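Local atomic coordinates of putative phenazine biosynthesis PhzC/PhzF protein (Clostridium difficile, PDB entry 4DUN), a protein that probably acts as an isomerase of the PhzF family, whose members are related in fold to diaminopimelate epimerase. Residues A[116-121]-A[241-246]; A[185-190]-A[223-228]. All coordinates share one frame; numbering follows the deposited sequence. Where two conformers were deposited one is given.

Contact 1: residues A[116-121]-A[241-246]; sequences FPEIMP and KDNTVK
Phe116 and Val245 form an antiparallel hydrogen-bonded pair that joins the end of strand 111-117 to the beginning of strand 244-259. Phe116 N donates to Val245 O at 2.9 Å, and Val245 N returns a bond to Phe116 O, also at 2.9 Å. Next along, Pro117 and Thr244 make a non-hydrogen-bonded pair whose side chains diverge. A third backbone bond follows where the first segment has already left its strand: Glu118 N reaches Asn243 O at 3.0 Å, its N-H pointing straight at the oxygen (168°) but approaching from above the carbonyl plane. Phe116 O also receives a CA-H contact from Thr244.

PhzF proteins share the fold of diaminopimelate epimerase, and here two segments with 119 residues between them are paired at the ends of their strands near the surface.

Among the side chains, Val245 is the buried one, and it stands on the same face as Phe116. Its CG2 methyl lies 4.1 Å from Phe116 CB, while the aromatic ring leads away from the contact, and the Phe116 side chain lies about 4 Å from a bound sulfate ion, probably from the crystallisation liquor. The other methyl, CG1, meets Glu118. With CG anti to the backbone N (chi1 178°), the extended glutamate crosses the valine at roughly a right angle and brings OE2 to 3.7 Å from Val245 CG1. Helix 207-218 also meets this contact, Ile211 touching Val245 and Pro212 touching Glu118.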
loop_
_atom_site.group_PDB
_atom_site.type_symbol
_atom_site.label_atom_id
_atom_site.label_comp_id
_atom_site.label_asym_id
_atom_site.label_seq_id
_atom_site.Cartn_x
_atom_site.Cartn_y
_atom_site.Cartn_z
ATOM N N PHE A 116 -28.610 -3.275 -6.003
ATOM C CA PHE A 116 -28.571 -2.071 -5.167
ATOM C C PHE A 116 -29.846 -1.231 -5.330
ATOM O O PHE A 116 -30.493 -1.346 -6.365
ATOM C CB PHE A 116 -27.342 -1.221 -5.589
ATOM C CG PHE A 116 -25.937 -1.659 -5.203
ATOM C CD1 PHE A 116 -25.724 -2.804 -4.440
ATOM C CD2 PHE A 116 -24.829 -0.904 -5.578
ATOM C CE1 PHE A 116 -24.432 -3.195 -4.078
ATOM C CE2 PHE A 116 -23.534 -1.294 -5.208
ATOM C CZ PHE A 116 -23.347 -2.433 -4.456
ATOM N N PRO A 117 -30.222 -0.349 -4.364
ATOM C CA PRO A 117 -31.408 0.500 -4.571
ATOM C C PRO A 117 -31.143 1.538 -5.668
ATOM O O PRO A 117 -30.014 2.009 -5.810
ATOM C CB PRO A 117 -31.597 1.161 -3.199
ATOM C CG PRO A 117 -30.219 1.251 -2.647
ATOM C CD PRO A 117 -29.579 -0.048 -3.058
ATOM N N GLU A 118 -32.160 1.819 -6.490
ATOM C CA GLU A 118 -32.097 2.839 -7.533
ATOM C C GLU A 118 -32.267 4.183 -6.844
ATOM O O GLU A 118 -33.182 4.335 -6.036
ATOM C CB GLU A 118 -33.188 2.589 -8.585
ATOM C CG GLU A 118 -33.198 3.646 -9.676
ATOM C CD GLU A 118 -33.908 3.209 -10.936
ATOM O OE1 GLU A 118 -35.118 2.913 -10.854
ATOM O OE2 GLU A 118 -33.246 3.123 -11.995
ATOM N N ILE A 119 -31.352 5.124 -7.078
ATOM C CA ILE A 119 -31.430 6.425 -6.397
ATOM C C ILE A 119 -31.275 7.552 -7.429
ATOM O O ILE A 119 -30.164 8.041 -7.636
ATOM C CB ILE A 119 -30.388 6.553 -5.236
ATOM C CG1 ILE A 119 -30.424 5.363 -4.244
ATOM C CG2 ILE A 119 -30.539 7.892 -4.483
ATOM C CD1 ILE A 119 -29.161 5.221 -3.351
ATOM N N MET A 120 -32.389 7.988 -8.048
ATOM C CA MET A 120 -32.322 9.093 -9.011
ATOM C C MET A 120 -31.870 10.367 -8.275
ATOM O O MET A 120 -32.537 10.758 -7.301
ATOM C CB MET A 120 -33.682 9.309 -9.716
ATOM C CG MET A 120 -33.668 10.450 -10.748
ATOM S SD MET A 120 -32.551 10.103 -12.151
ATOM C CE MET A 120 -32.687 11.588 -13.030
ATOM N N PRO A 121 -30.716 10.979 -8.661
ATOM C CA PRO A 121 -30.263 12.176 -7.942
ATOM C C PRO A 121 -31.093 13.380 -8.340
ATOM O O PRO A 121 -31.795 13.329 -9.352
ATOM C CB PRO A 121 -28.807 12.330 -8.389
ATOM C CG PRO A 121 -28.791 11.776 -9.796
ATOM C CD PRO A 121 -29.784 10.629 -9.769
ATOM N N LYS A 241 -36.986 -3.921 -12.114
ATOM C CA LYS A 241 -38.397 -3.541 -11.951
ATOM C C LYS A 241 -38.815 -2.759 -10.673
ATOM O O LYS A 241 -39.612 -1.818 -10.782
ATOM C CB LYS A 241 -39.276 -4.800 -12.031
ATOM C CG LYS A 241 -39.471 -5.315 -13.451
ATOM C CD LYS A 241 -40.215 -6.641 -13.469
ATOM C CE LYS A 241 -40.228 -7.251 -14.850
ATOM N NZ LYS A 241 -40.902 -8.575 -14.861
ATOM N N ASP A 242 -38.378 -3.198 -9.491
ATOM C CA ASP A 242 -38.793 -2.701 -8.165
ATOM C C ASP A 242 -37.901 -1.569 -7.603
ATOM O O ASP A 242 -37.546 -1.590 -6.416
ATOM C CB ASP A 242 -38.776 -3.898 -7.185
ATOM C CG ASP A 242 -37.499 -4.745 -7.252
ATOM O OD1 ASP A 242 -36.612 -4.430 -8.087
ATOM O OD2 ASP A 242 -37.395 -5.730 -6.481
ATOM N N ASN A 243 -37.556 -0.577 -8.441
ATOM C CA ASN A 243 -36.682 0.549 -8.058
ATOM C C ASN A 243 -35.329 0.022 -7.556
ATOM O O ASN A 243 -34.809 0.461 -6.522
ATOM C CB ASN A 243 -37.325 1.497 -7.039
ATOM C CG ASN A 243 -38.646 2.091 -7.479
ATOM O OD1 ASN A 243 -39.630 2.079 -6.737
ATOM N ND2 ASN A 243 -38.711 2.599 -8.701
ATOM N N THR A 244 -34.782 -0.954 -8.280
ATOM C CA THR A 244 -33.445 -1.463 -7.980
ATOM C C THR A 244 -32.644 -1.443 -9.248
ATOM O O THR A 244 -33.204 -1.300 -10.342
ATOM C CB THR A 244 -33.437 -2.870 -7.325
ATOM O OG1 THR A 244 -33.952 -3.845 -8.235
ATOM C CG2 THR A 244 -34.159 -2.914 -5.961
ATOM N N VAL A 245 -31.327 -1.585 -9.105
ATOM C CA VAL A 245 -30.401 -1.646 -10.221
ATOM C C VAL A 245 -29.473 -2.835 -10.018
ATOM O O VAL A 245 -29.187 -3.218 -8.877
ATOM C CB VAL A 245 -29.599 -0.319 -10.440
ATOM C CG1 VAL A 245 -30.516 0.868 -10.791
ATOM C CG2 VAL A 245 -28.722 0.017 -9.237
ATOM N N LYS A 246 -29.001 -3.426 -11.124
ATOM C CA LYS A 246 -28.028 -4.495 -11.053
ATOM C C LYS A 246 -26.678 -3.935 -11.513
ATOM O O LYS A 246 -26.598 -3.274 -12.560
ATOM C CB LYS A 246 -28.451 -5.703 -11.910
ATOM C CG LYS A 246 -27.567 -6.931 -11.673
ATOM C CD LYS A 246 -27.804 -8.034 -12.719
ATOM C CE LYS A 246 -29.065 -8.829 -12.509
ATOM N NZ LYS A 246 -29.197 -9.898 -13.537
#

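Contact 2: residues A[185-190]-A[223-228]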
loop_
_atom_site.group_PDB
_atom_site.type_symbol
_atom_site.label_atom_id
_atom_site.label_comp_id
_atom_site.label_asym_id
_atom_site.label_seq_id
_atom_site.Cartn_x
_atom_site.Cartn_y
_atom_site.Cartn_z
ATOM N N THR A 185 -18.353 3.214 -24.426
ATOM C CA THR A 185 -19.361 2.761 -23.456
ATOM C C THR A 185 -20.538 3.727 -23.441
ATOM O O THR A 185 -20.449 4.795 -24.046
ATOM C CB THR A 185 -18.720 2.659 -22.049
ATOM O OG1 THR A 185 -18.250 3.948 -21.641
ATOM C CG2 THR A 185 -17.586 1.625 -21.978
ATOM N N ASP A 186 -21.637 3.372 -22.753
ATOM C CA ASP A 186 -22.796 4.263 -22.671
ATOM C C ASP A 186 -22.460 5.525 -21.905
ATOM O O ASP A 186 -22.832 6.623 -22.337
ATOM C CB ASP A 186 -24.004 3.551 -22.039
ATOM C CG ASP A 186 -24.512 2.469 -22.941
ATOM O OD1 ASP A 186 -25.166 2.803 -23.953
ATOM O OD2 ASP A 186 -24.194 1.295 -22.684
ATOM N N PHE A 187 -21.759 5.377 -20.759
ATOM C CA PHE A 187 -21.357 6.509 -19.947
ATOM C C PHE A 187 -20.087 6.195 -19.216
ATOM O O PHE A 187 -19.688 5.028 -19.121
ATOM C CB PHE A 187 -22.467 6.967 -18.978
ATOM C CG PHE A 187 -22.908 5.986 -17.918
ATOM C CD1 PHE A 187 -23.963 5.115 -18.152
ATOM C CD2 PHE A 187 -22.305 5.980 -16.660
ATOM C CE1 PHE A 187 -24.430 4.272 -17.143
ATOM C CE2 PHE A 187 -22.769 5.140 -15.647
ATOM C CZ PHE A 187 -23.822 4.279 -15.900
ATOM N N VAL A 188 -19.434 7.252 -18.707
ATOM C CA VAL A 188 -18.179 7.130 -17.990
ATOM C C VAL A 188 -18.243 7.955 -16.741
ATOM O O VAL A 188 -19.040 8.898 -16.664
ATOM C CB VAL A 188 -16.943 7.540 -18.858
ATOM C CG1 VAL A 188 -16.763 6.620 -20.064
ATOM C CG2 VAL A 188 -17.008 9.016 -19.294
ATOM N N SER A 189 -17.370 7.653 -15.789
ATOM C CA SER A 189 -17.259 8.448 -14.555
ATOM C C SER A 189 -15.898 8.244 -13.911
ATOM O O SER A 189 -15.146 7.355 -14.295
ATOM C CB SER A 189 -18.369 8.125 -13.551
ATOM O OG SER A 189 -18.180 6.845 -12.957
ATOM N N ARG A 190 -15.565 9.145 -13.012
ATOM C CA ARG A 190 -14.414 9.091 -12.123
ATOM C C ARG A 190 -14.937 9.512 -10.756
ATOM O O ARG A 190 -15.819 10.375 -10.670
ATOM C CB ARG A 190 -13.238 9.942 -12.597
ATOM C CG ARG A 190 -12.541 9.353 -13.833
ATOM C CD ARG A 190 -11.566 10.333 -14.415
ATOM N NE ARG A 190 -10.397 10.494 -13.557
ATOM C CZ ARG A 190 -9.528 11.491 -13.649
ATOM N NH1 ARG A 190 -9.689 12.447 -14.571
ATOM N NH2 ARG A 190 -8.491 11.549 -12.826
ATOM N N MET A 223 -27.036 -1.044 -19.883
ATOM C CA MET A 223 -25.930 -0.187 -20.302
ATOM C C MET A 223 -24.605 -0.715 -19.827
ATOM O O MET A 223 -24.554 -1.551 -18.915
ATOM C CB MET A 223 -26.112 1.243 -19.714
ATOM C CG MET A 223 -27.321 1.998 -20.235
ATOM S SD MET A 223 -27.587 3.558 -19.355
ATOM C CE MET A 223 -28.289 2.927 -17.786
ATOM N N VAL A 224 -23.519 -0.225 -20.437
ATOM C CA VAL A 224 -22.168 -0.529 -19.992
ATOM C C VAL A 224 -21.539 0.813 -19.609
ATOM O O VAL A 224 -21.730 1.817 -20.305
ATOM C CB VAL A 224 -21.310 -1.366 -20.989
ATOM C CG1 VAL A 224 -20.920 -0.566 -22.236
ATOM C CG2 VAL A 224 -20.075 -1.946 -20.291
ATOM N N ALA A 225 -20.854 0.833 -18.471
ATOM C CA ALA A 225 -20.189 2.024 -17.946
ATOM C C ALA A 225 -18.719 1.744 -17.742
ATOM O O ALA A 225 -18.325 0.607 -17.467
ATOM C CB ALA A 225 -20.822 2.436 -16.622
ATOM N N ALA A 226 -17.913 2.777 -17.852
ATOM C CA ALA A 226 -16.486 2.667 -17.558
ATOM C C ALA A 226 -16.164 3.653 -16.463
ATOM O O ALA A 226 -16.769 4.728 -16.389
ATOM C CB ALA A 226 -15.641 2.952 -18.808
ATOM N N GLN A 227 -15.263 3.272 -15.580
ATOM C CA GLN A 227 -14.736 4.167 -14.559
ATOM C C GLN A 227 -13.327 4.457 -15.026
ATOM O O GLN A 227 -12.517 3.531 -15.118
ATOM C CB GLN A 227 -14.813 3.579 -13.137
ATOM C CG GLN A 227 -14.472 4.667 -12.110
ATOM C CD GLN A 227 -15.148 4.484 -10.782
ATOM O OE1 GLN A 227 -16.289 4.001 -10.689
ATOM N NE2 GLN A 227 -14.460 4.887 -9.717
ATOM N N LEU A 228 -13.070 5.712 -15.431
ATOM C CA LEU A 228 -11.828 6.097 -16.088
ATOM C C LEU A 228 -10.722 6.515 -15.112
ATOM O O LEU A 228 -10.071 7.552 -15.275
ATOM C CB LEU A 228 -12.124 7.193 -17.142
ATOM C CG LEU A 228 -13.083 6.779 -18.274
ATOM C CD1 LEU A 228 -13.285 7.936 -19.248
ATOM C CD2 LEU A 228 -12.589 5.498 -19.032
HETATM O O HOH W 1 -19.185 5.055 -14.627
HETATM O O HOH W 2 -18.124 6.064 -10.226
#
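Asp186 reaches Val224 with both backbone and side chain. Its N donates to Val224 O at 2.9 Å, a bent bond (136°), while OD2 accepts the nearly straight N-H of Val224 at 2.8 Å on its anti side; OD1 is left to a salt bridge with Lys220. Beyond this, parallel pairing alternates: Ala226 N to Phe187 O, Ser189 N to Ala226 O, and Leu228 N to Ser189 O at 2.9 Å. Ala226 O also accepts from a water 2.6 Å from Ser189 OG. A second water, hydrogen-bonded to the same hydroxyl, donates to Gln227 OE1 at 2.8 Å. Gln227 NE2 donates to Asp200 O and OE1 accepts from Thr203 N; Arg190 NE forms a salt bridge with Glu199, and NH1 bonds Val157 O and Tyr160 O.

Ala225 CB sits over one face of the Phe187 ring, a CH-pi contact 3.7 Å from its centroid, and Met223 SD lies at the ring edge in a Met-aromatic contact. A chi1 of 63° places Phe187 CG between backbone N and carbonyl carbon, and from there the ring lies against both.

Helix 207-218 covers the Phe187 side and Trp214 stacks on the ring; helix 154-159 packs on Val188 and Leu228, and strands 176-181 and 233-239 flank the pair.

In the fold
Contact 2 is buried and contact 1 lies at the surface; their centres are about 17 Å apart, and they do not touch. Along the chain, contact 2 falls inside the loop that contact 1 closes. Strand 233-239 connects them, pairing with both 222-227 and 244-259, and helix 207-218 packs against both. The pairing is antiparallel in contact 1, short, its hydrogen bonds all between backbone atoms, whereas in contact 2 it is parallel, longer and buries about twice the area (643 against 301 Å²). The interior pair adds aromatic packing, bridging waters and a carboxylate standing in as backbone acceptor; at the surface, one valine supplies most of the apolar contact.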